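RabGDI protein (Plasmodium falciparum 3D7, PDB 3P1W) probably acts as a Rab GDP-dissociation inhibitor, binding Rab GTPases in their GDP-bound state and slowing nucleotide release during membrane traffic. Local coordinates at residues 103-108 with 445-450; 37-42 with 452-457; 94-99 with 253-258. All blocks are in the same frame, centred on the assembly; numbering follows the deposited sequence.

Contact 1 of 3, residues 103-108 with 445-450; sequences VKILKK and DLLQIW
Ile105 on helix 101-108 meets Leu446 and Leu447 on helix 440-454. This is a small helix-helix contact in the Rab GDI fold, whose core sheet is of the Rossmann type. Helix 440-454 is the last helix of the modelled chain. The closest CA atoms, of Ile105 and Leu447, are 9.9 Å apart, so the two backbones do not touch. About 88 Å² is buried, both sides summed.

The contact is apolar and is made by methyl groups. Ile105 reaches across with its longer branch. CG1 lies beside the backbone N, and CD1 extends away from the helix (chi2 167°). Ile105 CD1 comes 3.9 Å from Leu446 CD1. It also lies 4.1 Å from Leu447 CD2. In both pairs the branches run alongside each other, pointing opposite ways. Leu446 gets there by an uncommon helix rotamer, with CG between the backbone N and the carbonyl carbon (chi1 74°). Its CB already points at the other helix. The CB of Leu447 points past helix 101-108 rather than at it. CG lies beside the backbone N (chi1 -73°), and CD2 makes the contact.

No hydrogen bond crosses between the segments. Each helix satisfies its own backbone, as in the bond from Lys108 N to Lys104 O (2.9 Å) and that from Trp450 N to Leu446 O.

Polar ties run to parts nearby. Asp445 OD2 forms a salt bridge with Lys31 NZ of helix 30-41, and also accepts a hydrogen bond from Ser431 N. Ile34 of helix 30-41 also touches Ile105, so Ile105 packs against both helix 440-454 and helix 30-41.

The two leucine methyls, Leu446 CD1 and Leu447 CD2, are 4.3 Å apart, and Ile105 CD1 rests against both.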
ATOM      1  N   VAL A 103       1.296 -11.333  -0.711  1.00 29.08           N
ATOM      2  CA  VAL A 103       1.087 -12.456  -1.625  1.00 30.35           C
ATOM      3  C   VAL A 103       1.286 -13.784  -0.902  1.00 32.05           C
ATOM      4  O   VAL A 103       0.488 -14.701  -1.082  1.00 33.62           O
ATOM      5  CB  VAL A 103       1.953 -12.348  -2.883  1.00 29.99           C
ATOM      6  CG1 VAL A 103       1.962 -13.677  -3.661  1.00 31.80           C
ATOM      7  CG2 VAL A 103       1.435 -11.218  -3.766  1.00 27.29           C
ATOM      8  N   LYS A 104       2.317 -13.873  -0.061  1.00 32.46           N
ATOM      9  CA  LYS A 104       2.588 -15.103   0.691  1.00 34.75           C
ATOM     10  C   LYS A 104       1.454 -15.397   1.667  1.00 34.94           C
ATOM     11  O   LYS A 104       1.029 -16.539   1.804  1.00 34.86           O
ATOM     12  CB  LYS A 104       3.932 -15.019   1.434  1.00 34.98           C
ATOM     13  CG  LYS A 104       5.127 -14.916   0.512  1.00 37.86           C
ATOM     14  CD  LYS A 104       6.439 -14.694   1.264  1.00 39.65           C
ATOM     15  CE  LYS A 104       7.593 -14.590   0.280  1.00 42.99           C
ATOM     16  NZ  LYS A 104       8.936 -14.569   0.914  1.00 44.82           N
ATOM     17  N   ILE A 105       0.960 -14.354   2.331  1.00 33.12           N
ATOM     18  CA  ILE A 105      -0.166 -14.469   3.248  1.00 34.24           C
ATOM     19  C   ILE A 105      -1.424 -14.940   2.542  1.00 35.85           C
ATOM     20  O   ILE A 105      -2.136 -15.814   3.060  1.00 37.70           O
ATOM     21  CB  ILE A 105      -0.454 -13.142   3.967  1.00 32.25           C
ATOM     22  CG1 ILE A 105       0.625 -12.864   5.002  1.00 32.40           C
ATOM     23  CG2 ILE A 105      -1.800 -13.173   4.653  1.00 33.73           C
ATOM     24  CD1 ILE A 105       0.593 -11.414   5.535  1.00 30.61           C
ATOM     25  N   LEU A 106      -1.695 -14.386   1.365  1.00 36.48           N
ATOM     26  CA  LEU A 106      -2.876 -14.782   0.610  1.00 38.48           C
ATOM     27  C   LEU A 106      -2.751 -16.229   0.133  1.00 41.40           C
ATOM     28  O   LEU A 106      -3.757 -16.914   0.014  1.00 42.61           O
ATOM     29  CB  LEU A 106      -3.119 -13.859  -0.591  1.00 37.83           C
ATOM     30  CG  LEU A 106      -3.525 -12.427  -0.251  1.00 37.36           C
ATOM     31  CD1 LEU A 106      -3.357 -11.516  -1.444  1.00 36.55           C
ATOM     32  CD2 LEU A 106      -4.946 -12.365   0.265  1.00 38.39           C
ATOM     33  N   LYS A 107      -1.526 -16.674  -0.167  1.00 43.00           N
ATOM     34  CA  LYS A 107      -1.293 -18.071  -0.547  1.00 46.05           C
ATOM     35  C   LYS A 107      -1.579 -18.975   0.640  1.00 47.51           C
ATOM     36  O   LYS A 107      -2.373 -19.919   0.540  1.00 49.52           O
ATOM     37  CB  LYS A 107       0.157 -18.295  -1.007  1.00 46.79           C
ATOM     38  CG  LYS A 107       0.582 -17.491  -2.243  1.00 47.74           C
ATOM     39  CD  LYS A 107       0.670 -18.323  -3.499  1.00 51.87           C
ATOM     40  CE  LYS A 107       1.235 -17.527  -4.662  1.00 51.62           C
ATOM     41  NZ  LYS A 107       1.228 -18.364  -5.912  1.00 56.15           N
ATOM     42  N   LYS A 108      -0.926 -18.691   1.763  1.00 47.58           N
ATOM     43  CA  LYS A 108      -1.081 -19.487   2.978  1.00 49.21           C
ATOM     44  C   LYS A 108      -2.542 -19.663   3.399  1.00 49.72           C
ATOM     45  O   LYS A 108      -2.969 -20.774   3.733  1.00 51.37           O
ATOM     46  CB  LYS A 108      -0.288 -18.855   4.126  1.00 48.31           C
ATOM     47  CG  LYS A 108      -0.541 -19.494   5.492  1.00 50.11           C
ATOM     48  CD  LYS A 108       0.220 -18.779   6.597  1.00 49.70           C
ATOM     49  CE  LYS A 108       1.709 -19.102   6.562  1.00 51.43           C
ATOM     50  NZ  LYS A 108       1.956 -20.515   6.918  1.00 54.57           N
ATOM     51  N   ASP A 445       2.799  -3.594   9.230  1.00 21.95           N
ATOM     52  CA  ASP A 445       2.024  -3.320  10.438  1.00 22.58           C
ATOM     53  C   ASP A 445       1.254  -4.548  10.887  1.00 22.82           C
ATOM     54  O   ASP A 445       1.305  -4.900  12.057  1.00 24.80           O
ATOM     55  CB  ASP A 445       1.055  -2.159  10.211  1.00 20.15           C
ATOM     56  CG  ASP A 445       0.235  -1.816  11.461  1.00 23.63           C
ATOM     57  OD1 ASP A 445       0.831  -1.639  12.547  1.00 21.31           O
ATOM     58  OD2 ASP A 445      -1.009  -1.726  11.325  1.00 22.20           O
ATOM     59  N   LEU A 446       0.538  -5.205   9.976  1.00 23.67           N
ATOM     60  CA  LEU A 446      -0.229  -6.394  10.371  1.00 24.55           C
ATOM     61  C   LEU A 446       0.691  -7.524  10.810  1.00 26.60           C
ATOM     62  O   LEU A 446       0.365  -8.239  11.756  1.00 25.58           O
ATOM     63  CB  LEU A 446      -1.253  -6.821   9.301  1.00 25.04           C
ATOM     64  CG  LEU A 446      -0.808  -7.495   8.001  1.00 24.84           C
ATOM     65  CD1 LEU A 446      -0.663  -9.006   8.265  1.00 25.03           C
ATOM     66  CD2 LEU A 446      -1.846  -7.249   6.893  1.00 25.06           C
ATOM     67  N   LEU A 447       1.862  -7.648  10.184  1.00 26.00           N
ATOM     68  CA  LEU A 447       2.849  -8.636  10.648  1.00 28.27           C
ATOM     69  C   LEU A 447       3.374  -8.353  12.059  1.00 28.99           C
ATOM     70  O   LEU A 447       3.584  -9.280  12.837  1.00 30.10           O
ATOM     71  CB  LEU A 447       4.010  -8.759   9.672  1.00 27.85           C
ATOM     72  CG  LEU A 447       3.622  -9.491   8.384  1.00 29.48           C
ATOM     73  CD1 LEU A 447       4.788  -9.448   7.412  1.00 30.42           C
ATOM     74  CD2 LEU A 447       3.192 -10.945   8.663  1.00 30.58           C
ATOM     75  N   GLN A 448       3.596  -7.077  12.375  1.00 29.33           N
ATOM     76  CA  GLN A 448       4.015  -6.666  13.719  1.00 30.58           C
ATOM     77  C   GLN A 448       2.905  -7.014  14.725  1.00 30.52           C
ATOM     78  O   GLN A 448       3.175  -7.572  15.793  1.00 31.60           O
ATOM     79  CB  GLN A 448       4.345  -5.164  13.755  1.00 30.98           C
ATOM     80  CG  GLN A 448       5.107  -4.671  15.000  1.00 35.58           C
ATOM     81  CD  GLN A 448       5.280  -3.144  15.047  1.00 39.64           C
ATOM     82  OE1 GLN A 448       4.338  -2.400  15.331  1.00 42.34           O
ATOM     83  NE2 GLN A 448       6.488  -2.682  14.773  1.00 43.07           N
ATOM     84  N   ILE A 449       1.657  -6.707  14.392  1.00 29.18           N
ATOM     85  CA  ILE A 449       0.540  -7.090  15.262  1.00 29.86           C
ATOM     86  C   ILE A 449       0.534  -8.616  15.483  1.00 31.25           C
ATOM     87  O   ILE A 449       0.507  -9.069  16.639  1.00 32.17           O
ATOM     88  CB  ILE A 449      -0.805  -6.607  14.711  1.00 28.62           C
ATOM     89  CG1 ILE A 449      -0.870  -5.072  14.814  1.00 28.98           C
ATOM     90  CG2 ILE A 449      -1.961  -7.303  15.453  1.00 29.17           C
ATOM     91  CD1 ILE A 449      -2.065  -4.446  14.093  1.00 27.68           C
ATOM     92  N   TRP A 450       0.616  -9.396  14.399  1.00 31.77           N
ATOM     93  CA  TRP A 450       0.666 -10.867  14.510  1.00 33.76           C
ATOM     94  C   TRP A 450       1.787 -11.380  15.440  1.00 35.70           C
ATOM     95  O   TRP A 450       1.536 -12.202  16.341  1.00 35.75           O
ATOM     96  CB  TRP A 450       0.799 -11.537  13.133  1.00 34.05           C
ATOM     97  CG  TRP A 450       0.780 -13.036  13.238  1.00 36.06           C
ATOM     98  CD1 TRP A 450       1.862 -13.878  13.375  1.00 38.81           C
ATOM     99  CD2 TRP A 450      -0.376 -13.869  13.264  1.00 36.30           C
ATOM    100  NE1 TRP A 450       1.440 -15.187  13.473  1.00 37.99           N
ATOM    101  CE2 TRP A 450       0.069 -15.208  13.411  1.00 38.89           C
ATOM    102  CE3 TRP A 450      -1.749 -13.621  13.169  1.00 35.92           C
ATOM    103  CZ2 TRP A 450      -0.809 -16.274  13.461  1.00 39.45           C
ATOM    104  CZ3 TRP A 450      -2.626 -14.701  13.222  1.00 38.24           C
ATOM    105  CH2 TRP A 450      -2.153 -16.004  13.367  1.00 37.83           C
TER

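Contact 2 of 3, residues 37-42 with 452-457; sequences GLLSHY and NLWGQK
The C-terminal end of the helix in a beta-alpha-beta unit packs here, through Leu39, against Trp454 and Leu453 at the end of helix 440-454. The unit is strand 20-26, helix 30-41 and strand 46-49, with the two strands paired in parallel as in Rossmann-type folds. Both helices stop within the contact: Tyr42 and Gly455 are the first residues to leave helical angles. Gly455 does so with positive phi (77°), ending helix 440-454.

One methyl, Leu39 CD2, does the touching. It sits at the edge of the Trp454 indole, in the ring plane, beside the side that carries the nitrogen. Leu39 CD2 is 3.6 Å from Trp454 NE1 and 3.7 Å from Trp454 CZ2. The two side chains cross at about a right angle. Trp454 was modelled in two conformers, so these details are less certain than the rest. A looser contact joins Leu39 CD2 to Leu453 CD1 at 4.4 Å. Leu453 also bears on its neighbour, with its CB 3.6 Å above one face of the Trp454 ring.

No hydrogen bond links the segments. Trp454 also meets Trp450 edge to face and makes a cation-pi contact with Lys44. Beneath the pair runs strand 305-308 of the central sheet: its Ile307 touches both Leu39 and Leu453, so the two helix ends meet over this strand.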
ATOM      1  N   GLY A  37      -8.208 -13.712   8.668  1.00 30.98           N
ATOM      2  CA  GLY A  37      -7.860 -14.846   7.819  1.00 32.94           C
ATOM      3  C   GLY A  37      -6.767 -15.710   8.419  1.00 34.33           C
ATOM      4  O   GLY A  37      -6.923 -16.934   8.528  1.00 36.33           O
ATOM      5  N   LEU A  38      -5.677 -15.071   8.836  1.00 33.45           N
ATOM      6  CA  LEU A  38      -4.579 -15.757   9.519  1.00 34.72           C
ATOM      7  C   LEU A  38      -5.000 -16.426  10.834  1.00 36.22           C
ATOM      8  O   LEU A  38      -4.570 -17.562  11.127  1.00 37.38           O
ATOM      9  CB  LEU A  38      -3.444 -14.774   9.796  1.00 33.70           C
ATOM     10  CG  LEU A  38      -2.672 -14.298   8.557  1.00 33.34           C
ATOM     11  CD1 LEU A  38      -1.781 -13.136   8.935  1.00 32.66           C
ATOM     12  CD2 LEU A  38      -1.862 -15.464   7.977  1.00 34.61           C
ATOM     13  N   LEU A  39      -5.811 -15.734  11.643  1.00 35.49           N
ATOM     14  CA  LEU A  39      -6.317 -16.325  12.903  1.00 37.35           C
ATOM     15  C   LEU A  39      -7.185 -17.556  12.633  1.00 39.44           C
ATOM     16  O   LEU A  39      -7.019 -18.603  13.276  1.00 41.05           O
ATOM     17  CB  LEU A  39      -7.112 -15.286  13.703  1.00 36.19           C
ATOM     18  CG  LEU A  39      -6.249 -14.168  14.300  1.00 35.21           C
ATOM     19  CD1 LEU A  39      -7.065 -12.917  14.726  1.00 34.26           C
ATOM     20  CD2 LEU A  39      -5.420 -14.703  15.431  1.00 35.53           C
ATOM     21  N   SER A  40      -8.114 -17.426  11.690  1.00 40.05           N
ATOM     22  CA  SER A  40      -8.986 -18.534  11.303  1.00 42.55           C
ATOM     23  C   SER A  40      -8.173 -19.691  10.715  1.00 44.14           C
ATOM     24  O   SER A  40      -8.458 -20.870  10.971  1.00 45.02           O
ATOM     25  CB  SER A  40     -10.057 -18.034  10.312  1.00 42.05           C
ATOM     26  OG  SER A  40     -10.862 -19.093   9.812  1.00 46.37           O
ATOM     27  N   HIS A  41      -7.151 -19.367   9.924  1.00 43.93           N
ATOM     28  CA  HIS A  41      -6.281 -20.404   9.360  1.00 46.00           C
ATOM     29  C   HIS A  41      -5.536 -21.202  10.441  1.00 47.52           C
ATOM     30  O   HIS A  41      -5.403 -22.435  10.333  1.00 49.84           O
ATOM     31  CB  HIS A  41      -5.284 -19.795   8.374  1.00 45.05           C
ATOM     32  CG  HIS A  41      -4.342 -20.790   7.772  1.00 47.39           C
ATOM     33  ND1 HIS A  41      -3.047 -20.955   8.219  1.00 48.49           N
ATOM     34  CD2 HIS A  41      -4.506 -21.672   6.756  1.00 48.49           C
ATOM     35  CE1 HIS A  41      -2.453 -21.893   7.503  1.00 48.97           C
ATOM     36  NE2 HIS A  41      -3.315 -22.341   6.607  1.00 49.84           N
ATOM     37  N   TYR A  42      -5.059 -20.518  11.482  1.00 46.57           N
ATOM     38  CA  TYR A  42      -4.304 -21.175  12.556  1.00 47.68           C
ATOM     39  C   TYR A  42      -5.211 -21.661  13.702  1.00 48.21           C
ATOM     40  O   TYR A  42      -4.756 -21.850  14.828  1.00 48.33           O
ATOM     41  CB  TYR A  42      -3.192 -20.257  13.090  1.00 46.64           C
ATOM     42  CG  TYR A  42      -1.970 -20.181  12.195  1.00 48.28           C
ATOM     43  CD1 TYR A  42      -1.765 -19.096  11.350  1.00 47.54           C
ATOM     44  CD2 TYR A  42      -1.011 -21.201  12.197  1.00 52.34           C
ATOM     45  CE1 TYR A  42      -0.641 -19.016  10.529  1.00 48.54           C
ATOM     46  CE2 TYR A  42       0.113 -21.135  11.373  1.00 52.90           C
ATOM     47  CZ  TYR A  42       0.294 -20.035  10.543  1.00 50.39           C
ATOM     48  OH  TYR A  42       1.401 -19.952   9.723  1.00 51.69           O
ATOM     49  N   ASN A 452       3.203  -9.986  17.903  1.00 39.42           N
ATOM     50  CA  ASN A 452       2.975  -9.602  19.298  1.00 40.75           C
ATOM     51  C   ASN A 452       1.727 -10.191  19.922  1.00 41.78           C
ATOM     52  O   ASN A 452       1.604 -10.208  21.149  1.00 41.17           O
ATOM     53  CB  ASN A 452       2.972  -8.080  19.412  1.00 40.05           C
ATOM     54  CG  ASN A 452       4.360  -7.499  19.257  1.00 39.84           C
ATOM     55  OD1 ASN A 452       5.207  -7.700  20.115  1.00 41.82           O
ATOM     56  ND2 ASN A 452       4.599  -6.791  18.170  1.00 39.21           N
ATOM     57  N   LEU A 453       0.811 -10.677  19.089  1.00 42.33           N
ATOM     58  CA  LEU A 453      -0.334 -11.433  19.563  1.00 44.35           C
ATOM     59  C   LEU A 453       0.127 -12.760  20.125  1.00 47.55           C
ATOM     60  O   LEU A 453      -0.293 -13.150  21.201  1.00 47.96           O
ATOM     61  CB  LEU A 453      -1.326 -11.746  18.435  1.00 43.77           C
ATOM     62  CG  LEU A 453      -2.239 -10.686  17.823  1.00 42.47           C
ATOM     63  CD1 LEU A 453      -2.965 -11.307  16.627  1.00 42.01           C
ATOM     64  CD2 LEU A 453      -3.244 -10.158  18.817  1.00 40.63           C
ATOM     65  N   TRP A 454       0.997 -13.457  19.401  0.50 48.81           N
ATOM     66  CA  TRP A 454       1.405 -14.806  19.800  0.50 51.49           C
ATOM     67  C   TRP A 454       2.896 -14.952  20.093  0.50 53.00           C
ATOM     68  O   TRP A 454       3.359 -16.053  20.394  0.50 54.65           O
ATOM     69  CB  TRP A 454       0.974 -15.802  18.727  0.50 51.92           C
ATOM     70  CG  TRP A 454      -0.440 -15.573  18.287  0.50 50.54           C
ATOM     71  CD1 TRP A 454      -0.862 -15.168  17.050  0.50 49.33           C
ATOM     72  CD2 TRP A 454      -1.620 -15.705  19.092  0.50 49.71           C
ATOM     73  NE1 TRP A 454      -2.234 -15.054  17.036  0.50 48.75           N
ATOM     74  CE2 TRP A 454      -2.722 -15.378  18.276  0.50 48.70           C
ATOM     75  CE3 TRP A 454      -1.851 -16.075  20.422  0.50 50.05           C
ATOM     76  CZ2 TRP A 454      -4.034 -15.414  18.746  0.50 47.73           C
ATOM     77  CZ3 TRP A 454      -3.153 -16.106  20.886  0.50 49.55           C
ATOM     78  CH2 TRP A 454      -4.226 -15.779  20.052  0.50 48.75           C
ATOM     79  N   GLY A 455       3.648 -13.857  20.007  1.00 52.89           N
ATOM     80  CA  GLY A 455       5.069 -13.874  20.391  1.00 54.72           C
ATOM     81  C   GLY A 455       5.988 -14.512  19.360  1.00 56.41           C
ATOM     82  O   GLY A 455       7.183 -14.681  19.609  1.00 58.07           O
ATOM     83  N   GLN A 456       5.448 -14.842  18.192  1.00 56.87           N
ATOM     84  CA  GLN A 456       6.200 -15.537  17.152  1.00 58.49           C
ATOM     85  C   GLN A 456       5.919 -14.899  15.798  1.00 56.95           C
ATOM     86  O   GLN A 456       4.758 -14.663  15.450  1.00 55.69           O
ATOM     87  CB  GLN A 456       5.773 -17.001  17.107  1.00 60.80           C
ATOM     88  CG  GLN A 456       4.321 -17.167  16.652  1.00 62.20           C
ATOM     89  CD  GLN A 456       3.762 -18.544  16.886  1.00 66.43           C
ATOM     90  OE1 GLN A 456       3.932 -19.140  17.959  1.00 70.25           O
ATOM     91  NE2 GLN A 456       3.051 -19.059  15.877  1.00 67.96           N
ATOM     92  N   LYS A 457       6.976 -14.632  15.036  1.00 56.83           N
ATOM     93  CA  LYS A 457       6.825 -14.123  13.672  1.00 55.87           C
ATOM     94  C   LYS A 457       6.088 -15.155  12.831  1.00 55.89           C
ATOM     95  O   LYS A 457       6.143 -16.354  13.108  1.00 56.47           O
ATOM     96  CB  LYS A 457       8.190 -13.812  13.039  1.00 56.60           C
ATOM     97  CG  LYS A 457       8.986 -12.723  13.768  1.00 57.84           C
ATOM     98  CD  LYS A 457      10.149 -12.191  12.935  1.00 59.36           C
ATOM     99  CE  LYS A 457      10.480 -10.750  13.312  1.00 59.21           C
ATOM    100  NZ  LYS A 457      11.455 -10.151  12.371  1.00 59.26           N
TER

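Contact 3 of 3, residues 94-99 with 253-258; sequences KFILVG and YGLGGI
A type I beta turn from Gly254 to Gly257 sets Leu255 against the backbone of Lys94 and the side chain of Ile96, with the CA atoms of Lys94 and Leu255 8.1 Å apart. The turn leads into helix 257-268. Ile258 N bonds to Leu255 O at 3.2 Å, while the bond from Gly257 N to Gly254 O is weak. Gly254 enters with phi 87° and psi -174°, a backbone suited to glycine.

The CB of Leu255 points toward segment 94-99, and its two methyls take different partners. CD1 lies against the main chain, 3.6 Å from both Lys94 N and Lys94 O. CD2 meets Ile96 CD1 at 3.9 Å. Chi2 of Leu255 (173°) sets CD1 anti to CA, so it reaches furthest, to the Lys94 main chain, and CD2 branches off to Ile96. Lys94 O is buried here and has no hydrogen-bond partner in the model. The lysine side chain leads away instead, and its NZ forms a salt bridge with Asp434 and a hydrogen bond to Thr436 O. On the other segment, Leu255 N bonds to Asp90 OD2.

Strand 96-97 pairs antiparallel with strand 248-251, and the turn follows that strand. The contact thus packs a strand-to-helix connection against the edge of its own sheet, in a two-sheet fold like that of FAD-dependent oxidoreductases, to which Rab GDIs are structurally related.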
ATOM      1  N   LYS A  94      -3.877   0.404  -3.188  1.00 18.26           N
ATOM      2  CA  LYS A  94      -2.463   0.093  -3.063  1.00 18.49           C
ATOM      3  C   LYS A  94      -2.147  -1.120  -3.930  1.00 19.62           C
ATOM      4  O   LYS A  94      -2.770  -2.181  -3.790  1.00 21.36           O
ATOM      5  CB  LYS A  94      -2.110  -0.174  -1.614  1.00 17.94           C
ATOM      6  CG  LYS A  94      -2.005   1.108  -0.761  1.00 16.48           C
ATOM      7  CD  LYS A  94      -1.954   0.839   0.703  1.00 17.59           C
ATOM      8  CE  LYS A  94      -1.811   2.137   1.531  1.00 16.68           C
ATOM      9  NZ  LYS A  94      -0.417   2.701   1.669  1.00 15.28           N
ATOM     10  N   PHE A  95      -1.148  -0.987  -4.772  1.00 19.36           N
ATOM     11  CA  PHE A  95      -0.680  -2.141  -5.528  1.00 20.09           C
ATOM     12  C   PHE A  95       0.207  -3.088  -4.696  1.00 20.43           C
ATOM     13  O   PHE A  95       0.766  -2.726  -3.669  1.00 20.66           O
ATOM     14  CB  PHE A  95       0.073  -1.686  -6.775  1.00 19.41           C
ATOM     15  CG  PHE A  95      -0.714  -0.847  -7.722  1.00 19.48           C
ATOM     16  CD1 PHE A  95      -2.063  -1.040  -7.933  1.00 21.15           C
ATOM     17  CD2 PHE A  95      -0.067   0.110  -8.489  1.00 18.15           C
ATOM     18  CE1 PHE A  95      -2.752  -0.280  -8.867  1.00 20.76           C
ATOM     19  CE2 PHE A  95      -0.768   0.868  -9.407  1.00 19.91           C
ATOM     20  CZ  PHE A  95      -2.106   0.661  -9.599  1.00 20.37           C
ATOM     21  N   ILE A  96       0.319  -4.332  -5.150  1.00 21.46           N
ATOM     22  CA  ILE A  96       0.930  -5.402  -4.354  1.00 22.32           C
ATOM     23  C   ILE A  96       2.153  -5.970  -5.073  1.00 23.60           C
ATOM     24  O   ILE A  96       2.071  -6.376  -6.236  1.00 23.62           O
ATOM     25  CB  ILE A  96      -0.147  -6.472  -4.125  1.00 23.22           C
ATOM     26  CG1 ILE A  96      -1.275  -5.883  -3.268  1.00 23.37           C
ATOM     27  CG2 ILE A  96       0.428  -7.758  -3.494  1.00 24.87           C
ATOM     28  CD1 ILE A  96      -2.595  -6.607  -3.442  1.00 26.58           C
ATOM     29  N   LEU A  97       3.295  -5.968  -4.392  1.00 23.71           N
ATOM     30  CA  LEU A  97       4.532  -6.482  -4.958  1.00 24.74           C
ATOM     31  C   LEU A  97       4.447  -8.014  -5.084  1.00 26.14           C
ATOM     32  O   LEU A  97       4.160  -8.714  -4.099  1.00 26.45           O
ATOM     33  CB  LEU A  97       5.724  -6.067  -4.083  1.00 25.09           C
ATOM     34  CG  LEU A  97       7.138  -6.349  -4.620  1.00 26.14           C
ATOM     35  CD1 LEU A  97       7.491  -5.506  -5.866  1.00 27.03           C
ATOM     36  CD2 LEU A  97       8.197  -6.129  -3.529  1.00 28.34           C
ATOM     37  N   VAL A  98       4.656  -8.515  -6.301  1.00 26.93           N
ATOM     38  CA  VAL A  98       4.556  -9.966  -6.587  1.00 29.00           C
ATOM     39  C   VAL A  98       5.356 -10.800  -5.587  1.00 29.72           C
ATOM     40  O   VAL A  98       4.870 -11.815  -5.105  1.00 31.65           O
ATOM     41  CB  VAL A  98       4.981 -10.283  -8.020  1.00 29.72           C
ATOM     42  CG1 VAL A  98       5.108 -11.835  -8.244  1.00 33.00           C
ATOM     43  CG2 VAL A  98       3.989  -9.694  -8.975  1.00 30.77           C
ATOM     44  N   GLY A  99       6.553 -10.346  -5.233  1.00 29.92           N
ATOM     45  CA  GLY A  99       7.420 -11.093  -4.308  1.00 31.19           C
ATOM     46  C   GLY A  99       7.305 -10.716  -2.835  1.00 31.09           C
ATOM     47  O   GLY A  99       8.070 -11.209  -1.999  1.00 32.06           O
ATOM     48  N   TYR A 253     -11.419  -5.856 -10.264  1.00 32.86           N
ATOM     49  CA  TYR A 253     -12.465  -5.218  -9.453  1.00 33.25           C
ATOM     50  C   TYR A 253     -11.917  -4.544  -8.198  1.00 32.19           C
ATOM     51  O   TYR A 253     -12.682  -3.979  -7.411  1.00 31.66           O
ATOM     52  CB  TYR A 253     -13.596  -6.193  -9.063  1.00 34.84           C
ATOM     53  CG  TYR A 253     -14.122  -6.993 -10.209  1.00 37.75           C
ATOM     54  CD1 TYR A 253     -14.592  -6.369 -11.361  1.00 40.33           C
ATOM     55  CD2 TYR A 253     -14.148  -8.386 -10.157  1.00 40.93           C
ATOM     56  CE1 TYR A 253     -15.067  -7.115 -12.431  1.00 41.10           C
ATOM     57  CE2 TYR A 253     -14.626  -9.137 -11.220  1.00 42.57           C
ATOM     58  CZ  TYR A 253     -15.081  -8.496 -12.349  1.00 44.64           C
ATOM     59  OH  TYR A 253     -15.559  -9.230 -13.411  1.00 46.30           O
ATOM     60  N   GLY A 254     -10.600  -4.600  -8.012  1.00 32.29           N
ATOM     61  CA  GLY A 254      -9.942  -3.875  -6.938  1.00 31.83           C
ATOM     62  C   GLY A 254      -9.873  -4.595  -5.610  1.00 32.85           C
ATOM     63  O   GLY A 254     -10.251  -5.776  -5.491  1.00 34.13           O
ATOM     64  N   LEU A 255      -9.388  -3.876  -4.605  1.00 31.69           N
ATOM     65  CA  LEU A 255      -9.097  -4.468  -3.306  1.00 32.66           C
ATOM     66  C   LEU A 255     -10.360  -4.851  -2.488  1.00 33.93           C
ATOM     67  O   LEU A 255     -10.229  -5.300  -1.357  1.00 33.62           O
ATOM     68  CB  LEU A 255      -8.193  -3.546  -2.482  1.00 30.98           C
ATOM     69  CG  LEU A 255      -6.770  -3.322  -3.027  1.00 31.51           C
ATOM     70  CD1 LEU A 255      -6.055  -2.251  -2.211  1.00 28.95           C
ATOM     71  CD2 LEU A 255      -5.949  -4.627  -3.071  1.00 29.46           C
ATOM     72  N   GLY A 256     -11.555  -4.707  -3.078  1.00 35.63           N
ATOM     73  CA  GLY A 256     -12.825  -5.051  -2.422  1.00 35.76           C
ATOM     74  C   GLY A 256     -13.118  -6.530  -2.470  1.00 37.54           C
ATOM     75  O   GLY A 256     -13.927  -7.047  -1.699  1.00 38.81           O
ATOM     76  N   GLY A 257     -12.463  -7.238  -3.379  1.00 37.81           N
ATOM     77  CA  GLY A 257     -12.518  -8.679  -3.352  1.00 39.07           C
ATOM     78  C   GLY A 257     -11.847  -9.225  -2.116  1.00 38.28           C
ATOM     79  O   GLY A 257     -12.062 -10.383  -1.770  1.00 39.84           O
ATOM     80  N   ILE A 258     -11.051  -8.408  -1.414  1.00 36.15           N
ATOM     81  CA  ILE A 258     -10.276  -8.966  -0.324  1.00 35.51           C
ATOM     82  C   ILE A 258     -11.157  -9.200   0.915  1.00 35.08           C
ATOM     83  O   ILE A 258     -11.220 -10.337   1.391  1.00 35.26           O
ATOM     84  CB  ILE A 258      -8.975  -8.217  -0.061  1.00 34.59           C
ATOM     85  CG1 ILE A 258      -8.034  -8.418  -1.268  1.00 35.77           C
ATOM     86  CG2 ILE A 258      -8.316  -8.732   1.212  1.00 34.38           C
ATOM     87  CD1 ILE A 258      -6.708  -7.670  -1.186  1.00 36.43           C
TER

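From the N terminus the chain passes 37-42, 94-99 and 103-108, then 253-258, which closes the shortest loop, that of contact 3. Next 445-450 closes that of contact 1, and 452-457 that of contact 2, the longest, which encloses both others. Contacts 1 and 3 cross: 94-99 precedes 103-108 and 253-258 likewise precedes 445-450, so neither loop encloses the other. Contacts 1 and 2 share helix 440-454 and touch, with Trp450 packed on Leu38 and Lys108 NZ 2.9 Å from Tyr42 OH, a probable hydrogen bond. Contacts 1 and 3 meet where Val103 packs on Ile96. Contacts 2 and 3 do not touch. Together they tie the C-terminal helix and Rossmann-type sheet region to the strand 96-97 sheet.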